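Local atomic coordinates of zonadhesin (Komagataella phaffii, PDB entry 5FX8), a protein that may act as a cell-surface adhesion protein in cell-cell interaction and is represented here by its N-terminal part with two cohesin-like domains. Residues D23-S28 and P140-V145; F29-A34 and A44-S49; N52-V57 and F129-S134. All coordinates share one frame; numbering follows the deposited sequence.

Contact 1 of 3, residues D23-S28 and P140-V145; sequences DWFVVS and PSVDLV
Phe25 meets Val142 and Leu144 through the outer rim of its ring. Val142 CG1 lies at the ring edge, in the plane of the ring and 3.9 Å from Phe25 CE2, and Leu144 CD2 reaches the same edge more loosely, 4.2 Å from Phe25 CZ. The two aliphatic side chains come in differently: Leu144 runs at about a right angle to the phenylalanine, while Val142 meets it at a slant. Phe25 has CG trans to its carbonyl carbon (chi1 -67°), which sends the ring out from strand 25-31 toward strand 137-144. The first torsion of Val142, well short of fully trans at 152°, swings CG1 to the Phe25 ring. All three residues are buried, and Val9 and Leu114 also pack against Phe25.

The two strands belong to different sheets, and with 9.6 Å between Phe25 CA and Val142 CA they are spaced as facing layers of a beta sandwich, consistent with a cohesin-like domain. The outward-turned residues are quite unlike this interior. Trp24, Val26 and Ser28 of residues 23-28, and Ser141 and Asp143 of residues 140-145, are partly exposed and take no part across the gap; Trp24 instead makes cation-pi contacts with Lys113 and Arg308. Asp23, although buried, has its carboxylate engaged by Arg13, Ser11 and the backbone N of Tyr20. No hydrogen bond joins the two segments. What links them directly is therefore apolar contact of two aliphatic methyls with one ring edge, while the Asp23 carboxylate and the Ser141 hydroxyl are bonded elsewhere.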
# COMPACT_ATOMS: atom_id res chain seq x y z
N ASP C 23 -5.25 28.89 -48.66
CA ASP C 23 -3.98 29.08 -49.35
C ASP C 23 -4.01 30.25 -50.31
O ASP C 23 -5.06 30.68 -50.79
CB ASP C 23 -3.62 27.81 -50.10
CG ASP C 23 -3.15 26.73 -49.19
OD1 ASP C 23 -2.91 27.02 -48.00
OD2 ASP C 23 -2.99 25.59 -49.68
N TRP C 24 -2.82 30.79 -50.56
CA TRP C 24 -2.58 31.62 -51.73
C TRP C 24 -2.44 30.72 -52.95
O TRP C 24 -1.65 29.77 -52.93
CB TRP C 24 -1.30 32.45 -51.58
CG TRP C 24 -1.32 33.53 -50.57
CD1 TRP C 24 -0.75 33.50 -49.33
CD2 TRP C 24 -1.89 34.83 -50.71
NE1 TRP C 24 -0.95 34.68 -48.68
CE2 TRP C 24 -1.64 35.52 -49.51
CE3 TRP C 24 -2.60 35.47 -51.72
CZ2 TRP C 24 -2.09 36.82 -49.30
CZ3 TRP C 24 -3.04 36.75 -51.52
CH2 TRP C 24 -2.79 37.41 -50.32
N PHE C 25 -3.22 31.02 -53.99
CA PHE C 25 -3.19 30.30 -55.26
C PHE C 25 -2.44 31.12 -56.29
O PHE C 25 -2.86 32.22 -56.65
CB PHE C 25 -4.61 30.04 -55.74
CG PHE C 25 -5.36 29.09 -54.89
CD1 PHE C 25 -5.98 29.52 -53.73
CD2 PHE C 25 -5.46 27.75 -55.24
CE1 PHE C 25 -6.68 28.63 -52.94
CE2 PHE C 25 -6.16 26.87 -54.45
CZ PHE C 25 -6.78 27.31 -53.30
N VAL C 26 -1.32 30.57 -56.77
CA VAL C 26 -0.54 31.17 -57.83
C VAL C 26 -1.28 30.96 -59.14
O VAL C 26 -1.32 29.84 -59.66
CB VAL C 26 0.85 30.53 -57.88
CG1 VAL C 26 1.70 31.14 -58.95
CG2 VAL C 26 1.50 30.69 -56.56
N VAL C 27 -1.89 32.01 -59.68
CA VAL C 27 -2.58 31.95 -60.97
C VAL C 27 -1.62 32.46 -62.04
O VAL C 27 -1.38 33.66 -62.13
CB VAL C 27 -3.87 32.77 -60.96
CG1 VAL C 27 -4.53 32.68 -62.30
CG2 VAL C 27 -4.79 32.26 -59.93
N SER C 28 -1.11 31.57 -62.89
CA SER C 28 -0.04 31.86 -63.84
C SER C 28 -0.55 31.93 -65.28
O SER C 28 -1.19 31.00 -65.76
CB SER C 28 1.05 30.81 -63.76
OG SER C 28 1.64 30.82 -62.48
N PRO C 140 -7.84 24.72 -65.35
CA PRO C 140 -6.95 24.02 -64.42
C PRO C 140 -7.72 23.52 -63.21
O PRO C 140 -8.77 24.04 -62.83
CB PRO C 140 -5.94 25.08 -64.01
CG PRO C 140 -6.67 26.35 -64.19
CD PRO C 140 -7.52 26.16 -65.40
N SER C 141 -7.15 22.50 -62.57
CA SER C 141 -7.82 21.81 -61.48
C SER C 141 -6.94 21.77 -60.24
O SER C 141 -5.73 21.62 -60.34
CB SER C 141 -8.20 20.41 -61.91
OG SER C 141 -9.46 20.09 -61.37
N VAL C 142 -7.58 21.88 -59.08
CA VAL C 142 -6.91 21.82 -57.79
C VAL C 142 -7.75 20.99 -56.81
O VAL C 142 -8.98 21.10 -56.78
CB VAL C 142 -6.67 23.25 -57.26
CG1 VAL C 142 -6.63 23.28 -55.76
CG2 VAL C 142 -5.37 23.78 -57.83
N ASP C 143 -7.08 20.18 -56.00
CA ASP C 143 -7.75 19.37 -54.98
C ASP C 143 -7.80 20.11 -53.65
O ASP C 143 -6.76 20.39 -53.05
CB ASP C 143 -7.01 18.04 -54.81
CG ASP C 143 -7.84 16.99 -54.09
OD1 ASP C 143 -9.08 17.02 -54.23
OD2 ASP C 143 -7.25 16.13 -53.41
N LEU C 144 -9.01 20.41 -53.18
CA LEU C 144 -9.21 21.14 -51.92
C LEU C 144 -9.20 20.12 -50.78
O LEU C 144 -10.21 19.50 -50.47
CB LEU C 144 -10.48 21.96 -51.95
CG LEU C 144 -10.50 23.06 -53.03
CD1 LEU C 144 -11.77 23.87 -52.95
CD2 LEU C 144 -9.29 23.98 -52.98
N VAL C 145 -8.08 20.01 -50.16
CA VAL C 145 -7.78 18.97 -49.20
C VAL C 145 -8.05 19.46 -47.78
O VAL C 145 -8.00 20.67 -47.49
CB VAL C 145 -6.32 18.55 -49.41
CG1 VAL C 145 -5.40 19.47 -48.63
CG2 VAL C 145 -6.14 17.14 -49.05

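Contact 2 of 3, residues F29-A34 and A44-S49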
# COMPACT_ATOMS: atom_id res chain seq x y z
N PHE C 29 -0.22 33.01 -65.97
CA PHE C 29 -0.61 33.21 -67.36
C PHE C 29 0.63 33.03 -68.22
O PHE C 29 1.51 33.88 -68.23
CB PHE C 29 -1.25 34.59 -67.56
CG PHE C 29 -2.51 34.78 -66.79
CD1 PHE C 29 -2.48 35.26 -65.49
CD2 PHE C 29 -3.73 34.44 -67.34
CE1 PHE C 29 -3.63 35.43 -64.77
CE2 PHE C 29 -4.89 34.62 -66.63
CZ PHE C 29 -4.84 35.11 -65.34
N VAL C 30 0.71 31.91 -68.89
CA VAL C 30 1.87 31.57 -69.69
C VAL C 30 1.72 32.18 -71.07
O VAL C 30 0.66 32.07 -71.69
CB VAL C 30 2.04 30.04 -69.78
CG1 VAL C 30 3.25 29.66 -70.62
CG2 VAL C 30 2.17 29.48 -68.40
N PHE C 31 2.77 32.84 -71.54
CA PHE C 31 2.81 33.48 -72.85
C PHE C 31 3.90 32.82 -73.68
O PHE C 31 5.05 32.73 -73.24
CB PHE C 31 3.08 34.97 -72.74
CG PHE C 31 1.96 35.75 -72.11
CD1 PHE C 31 1.84 35.84 -70.75
CD2 PHE C 31 1.06 36.43 -72.90
CE1 PHE C 31 0.84 36.56 -70.19
CE2 PHE C 31 0.06 37.15 -72.33
CZ PHE C 31 -0.05 37.21 -70.97
N SER C 32 3.54 32.38 -74.88
CA SER C 32 4.49 31.73 -75.77
C SER C 32 4.09 31.99 -77.22
O SER C 32 2.95 32.35 -77.52
CB SER C 32 4.57 30.23 -75.52
OG SER C 32 5.42 29.60 -76.45
N THR C 33 5.05 31.82 -78.11
CA THR C 33 4.81 31.86 -79.54
C THR C 33 5.59 30.71 -80.16
O THR C 33 6.81 30.61 -79.98
CB THR C 33 5.22 33.21 -80.13
OG1 THR C 33 6.52 33.56 -79.67
CG2 THR C 33 4.31 34.27 -79.65
N ALA C 34 4.89 29.81 -80.84
CA ALA C 34 5.52 28.76 -81.62
C ALA C 34 4.84 28.51 -82.96
O ALA C 34 5.36 27.73 -83.76
CB ALA C 34 5.58 27.45 -80.83
N ALA C 44 -2.65 46.30 -78.38
CA ALA C 44 -3.49 45.11 -78.33
C ALA C 44 -3.80 44.70 -76.91
O ALA C 44 -2.96 44.81 -76.01
CB ALA C 44 -2.80 43.94 -79.05
N THR C 45 -5.00 44.20 -76.71
CA THR C 45 -5.48 43.84 -75.39
C THR C 45 -5.91 42.39 -75.41
O THR C 45 -6.38 41.88 -76.43
CB THR C 45 -6.63 44.73 -74.98
OG1 THR C 45 -7.63 44.66 -76.00
CG2 THR C 45 -6.16 46.18 -74.82
N ILE C 46 -5.69 41.72 -74.29
CA ILE C 46 -6.10 40.34 -74.10
C ILE C 46 -6.91 40.29 -72.83
O ILE C 46 -6.39 40.57 -71.75
CB ILE C 46 -4.90 39.39 -74.01
CG1 ILE C 46 -3.96 39.62 -75.18
CG2 ILE C 46 -5.38 37.96 -74.00
CD1 ILE C 46 -2.81 38.69 -75.23
N GLU C 47 -8.19 39.96 -72.95
CA GLU C 47 -9.09 39.91 -71.82
C GLU C 47 -9.27 38.48 -71.35
O GLU C 47 -9.59 37.60 -72.15
CB GLU C 47 -10.43 40.53 -72.21
CG GLU C 47 -10.30 41.99 -72.45
CD GLU C 47 -11.64 42.66 -72.47
OE1 GLU C 47 -12.61 41.99 -72.88
OE2 GLU C 47 -11.73 43.84 -72.06
N VAL C 48 -9.04 38.24 -70.06
CA VAL C 48 -9.19 36.93 -69.43
C VAL C 48 -10.06 37.09 -68.20
O VAL C 48 -9.76 37.89 -67.32
CB VAL C 48 -7.86 36.28 -69.02
CG1 VAL C 48 -8.12 34.86 -68.60
CG2 VAL C 48 -6.87 36.28 -70.13
N SER C 49 -11.13 36.31 -68.13
CA SER C 49 -12.01 36.41 -66.98
C SER C 49 -11.47 35.53 -65.87
O SER C 49 -10.92 34.46 -66.13
CB SER C 49 -13.42 36.00 -67.35
OG SER C 49 -13.44 34.64 -67.69
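The rings of Phe29 and Phe31 each turn an edge to strand 45-49. At the edge of Phe29, near the ring plane, sits Val48 CG1, 3.8 Å from Phe29 CE2; the edge of Phe31 receives Ile46 CD1 more distantly, at 4.4 Å from Phe31 CE2. Neither residue stacks on a ring face. Phe92 of strand 89-94 makes edge-to-face contacts with both rings, and Phe314 meets Phe31 with the planes about 60° apart, so the two phenylalanines belong to a larger aromatic cluster.

Phe29 and Val48 point in opposed directions and slide alongside each other, which brings Val48 CB to 4.2 Å from Phe29 CE2 in addition to the closer CG1. This methyl, CG1, stands trans to the backbone N of Val48 (chi1 -171°), and the rotamer thereby aims it across the gap. Ile46 reaches with the far end of its chain, extended beyond CB (chi2 -176°), to touch Phe31. Only two phenylalanines and two aliphatic residues bridge the segments, and all four are buried.

Strands 25-31 and 45-49 are not paired with each other: Phe29 CA and Val48 CA stand 9.6 Å apart, and strand 25-31 hydrogen-bonds to strands 4-11 and 101-114, whereas strand 45-49 pairs with strand 89-94. Two parts of one large sheet thus face each other across a hydrophobic interior within the first cohesin-like domain. Lacking hydrogen bonds between the segments, the contact rests on apolar burial of methyls at ring edges.

Contact 3 of 3, residues N52-V57 and F129-S134; sequences NELEFV and FDFETS
Leu54 inserts its forked end between two phenylalanines of residues 129-134. CD2 is nearest to Phe129, 3.7 Å from Phe129 CE1, whereas CD1 lies 3.8 Å from Phe131 CZ and is also close to the Phe129 ring. The leucine crosses both aromatic side chains at about a right angle. Its CG is trans to the carbonyl carbon (chi1 -59°) and the chain is extended beyond CG, a shape that carries the fork across. Phe129 and Phe131 share the same first torsion, which brings both rings to Leu54.

This leucine stands on the short strand 54-55, which pairs with strand 101-114 of the large sheet, whereas Phe131 lies on strand 126-132 of the small sheet, with Phe129 at an irregular part of that strand. The contact therefore joins two sheets that face each other in the first cohesin-like domain, in the manner of a beta sandwich.

Glu53 takes a different shape. With chi1 at 50° its CG sits between the backbone N and the carbonyl carbon, and the chain then bends sharply at chi2. The bend lays CG at the edge of the Phe129 ring, in its plane and 3.8 Å from Phe129 CD1, while the carboxylate plane is turned 38° from the ring. OE2 hydrogen-bonds to His127 NE2 and also accepts a bond from a water, 2.8 Å from Glu53 OE2; the water in turn accepts from Asp130 N at 3.0 Å.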
# COMPACT_ATOMS: atom_id res chain seq x y z
N ASN C 52 -15.26 33.82 -60.17
CA ASN C 52 -15.63 34.57 -58.98
C ASN C 52 -15.06 33.98 -57.69
O ASN C 52 -14.99 34.69 -56.69
CB ASN C 52 -17.14 34.67 -58.87
CG ASN C 52 -17.75 35.27 -60.10
OD1 ASN C 52 -17.15 36.15 -60.71
ND2 ASN C 52 -18.93 34.80 -60.49
N GLU C 53 -14.66 32.71 -57.69
CA GLU C 53 -14.18 32.13 -56.45
C GLU C 53 -12.79 32.63 -56.10
O GLU C 53 -12.40 32.54 -54.93
CB GLU C 53 -14.20 30.60 -56.54
CG GLU C 53 -13.56 30.01 -57.77
CD GLU C 53 -14.54 29.78 -58.88
OE1 GLU C 53 -15.48 30.59 -59.03
OE2 GLU C 53 -14.39 28.77 -59.58
N LEU C 54 -12.05 33.18 -57.07
CA LEU C 54 -10.74 33.79 -56.85
C LEU C 54 -10.88 35.29 -56.63
O LEU C 54 -11.76 35.94 -57.18
CB LEU C 54 -9.82 33.52 -58.03
CG LEU C 54 -9.57 32.05 -58.30
CD1 LEU C 54 -8.66 31.88 -59.45
CD2 LEU C 54 -8.97 31.40 -57.10
N GLU C 55 -10.01 35.83 -55.79
CA GLU C 55 -10.07 37.24 -55.45
C GLU C 55 -8.66 37.78 -55.29
O GLU C 55 -7.75 37.07 -54.87
CB GLU C 55 -10.86 37.47 -54.16
CG GLU C 55 -12.34 37.22 -54.34
CD GLU C 55 -13.17 37.69 -53.17
OE1 GLU C 55 -12.63 37.72 -52.04
OE2 GLU C 55 -14.35 38.03 -53.38
N PHE C 56 -8.48 39.04 -55.66
CA PHE C 56 -7.26 39.76 -55.34
C PHE C 56 -7.36 40.24 -53.91
O PHE C 56 -8.45 40.54 -53.45
CB PHE C 56 -7.08 40.96 -56.25
CG PHE C 56 -6.54 40.62 -57.59
CD1 PHE C 56 -5.19 40.58 -57.79
CD2 PHE C 56 -7.38 40.35 -58.62
CE1 PHE C 56 -4.68 40.27 -59.00
CE2 PHE C 56 -6.88 40.04 -59.83
CZ PHE C 56 -5.51 40.00 -60.02
N VAL C 57 -6.23 40.28 -53.21
CA VAL C 57 -6.20 40.71 -51.81
C VAL C 57 -5.41 42.00 -51.72
O VAL C 57 -4.23 42.06 -52.09
CB VAL C 57 -5.61 39.64 -50.89
CG1 VAL C 57 -5.63 40.13 -49.44
CG2 VAL C 57 -6.37 38.35 -51.04
N PHE C 129 -11.14 25.64 -62.01
CA PHE C 129 -11.34 27.07 -62.19
C PHE C 129 -11.47 27.34 -63.67
O PHE C 129 -10.64 26.88 -64.45
CB PHE C 129 -10.18 27.89 -61.63
CG PHE C 129 -9.83 27.60 -60.21
CD1 PHE C 129 -10.51 28.21 -59.18
CD2 PHE C 129 -8.77 26.78 -59.91
CE1 PHE C 129 -10.17 27.98 -57.89
CE2 PHE C 129 -8.43 26.55 -58.62
CZ PHE C 129 -9.12 27.15 -57.61
N ASP C 130 -12.50 28.06 -64.06
CA ASP C 130 -12.76 28.35 -65.47
C ASP C 130 -12.29 29.77 -65.80
O ASP C 130 -12.88 30.75 -65.34
CB ASP C 130 -14.24 28.18 -65.79
CG ASP C 130 -14.69 26.75 -65.70
OD1 ASP C 130 -13.84 25.86 -65.89
OD2 ASP C 130 -15.88 26.51 -65.45
N PHE C 131 -11.25 29.88 -66.61
CA PHE C 131 -10.82 31.15 -67.19
C PHE C 131 -11.28 31.22 -68.64
O PHE C 131 -10.95 30.34 -69.45
CB PHE C 131 -9.30 31.32 -67.08
CG PHE C 131 -8.79 31.24 -65.67
CD1 PHE C 131 -8.42 30.03 -65.12
CD2 PHE C 131 -8.68 32.38 -64.90
CE1 PHE C 131 -7.97 29.94 -63.85
CE2 PHE C 131 -8.22 32.29 -63.62
CZ PHE C 131 -7.88 31.07 -63.09
N GLU C 132 -12.05 32.25 -68.98
CA GLU C 132 -12.56 32.43 -70.33
C GLU C 132 -11.75 33.49 -71.07
O GLU C 132 -11.57 34.61 -70.58
CB GLU C 132 -14.04 32.81 -70.30
CG GLU C 132 -14.92 31.65 -69.85
CD GLU C 132 -16.31 31.69 -70.43
OE1 GLU C 132 -16.58 32.56 -71.28
OE2 GLU C 132 -17.14 30.84 -70.04
N THR C 133 -11.22 33.11 -72.23
CA THR C 133 -10.72 34.10 -73.17
C THR C 133 -11.72 34.26 -74.30
O THR C 133 -12.93 34.08 -74.09
CB THR C 133 -9.36 33.69 -73.73
OG1 THR C 133 -9.52 32.54 -74.56
CG2 THR C 133 -8.41 33.37 -72.60
N SER C 134 -11.24 34.59 -75.49
CA SER C 134 -12.15 34.82 -76.60
C SER C 134 -12.32 33.57 -77.44
O SER C 134 -13.41 33.30 -77.93
CB SER C 134 -11.66 35.99 -77.46
OG SER C 134 -10.30 35.85 -77.80
O HOH W 1 -14.85 28.10 -62.23

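Overall arrangement
All three contacts are buried at their core, but they differ in what they join. Contacts 1 and 2 divide strand 25-31 between them: its first half faces the three-stranded sheet, its second another part of its own sheet, with centres about 20 Å apart. Contact 3 joins the same two sheets as contact 1, their centres about 12 Å apart; Val27 and Pro140 pack on Phe131, and Pro140 O probably accepts a hydrogen bond from Phe129 N. A probable hydrogen bond from Ser49 N to Glu132 O ties contact 2 to contact 3. Chemically, contacts 1 and 2 are wholly apolar, whereas contact 3, with the partly exposed Glu53, adds a water bridge.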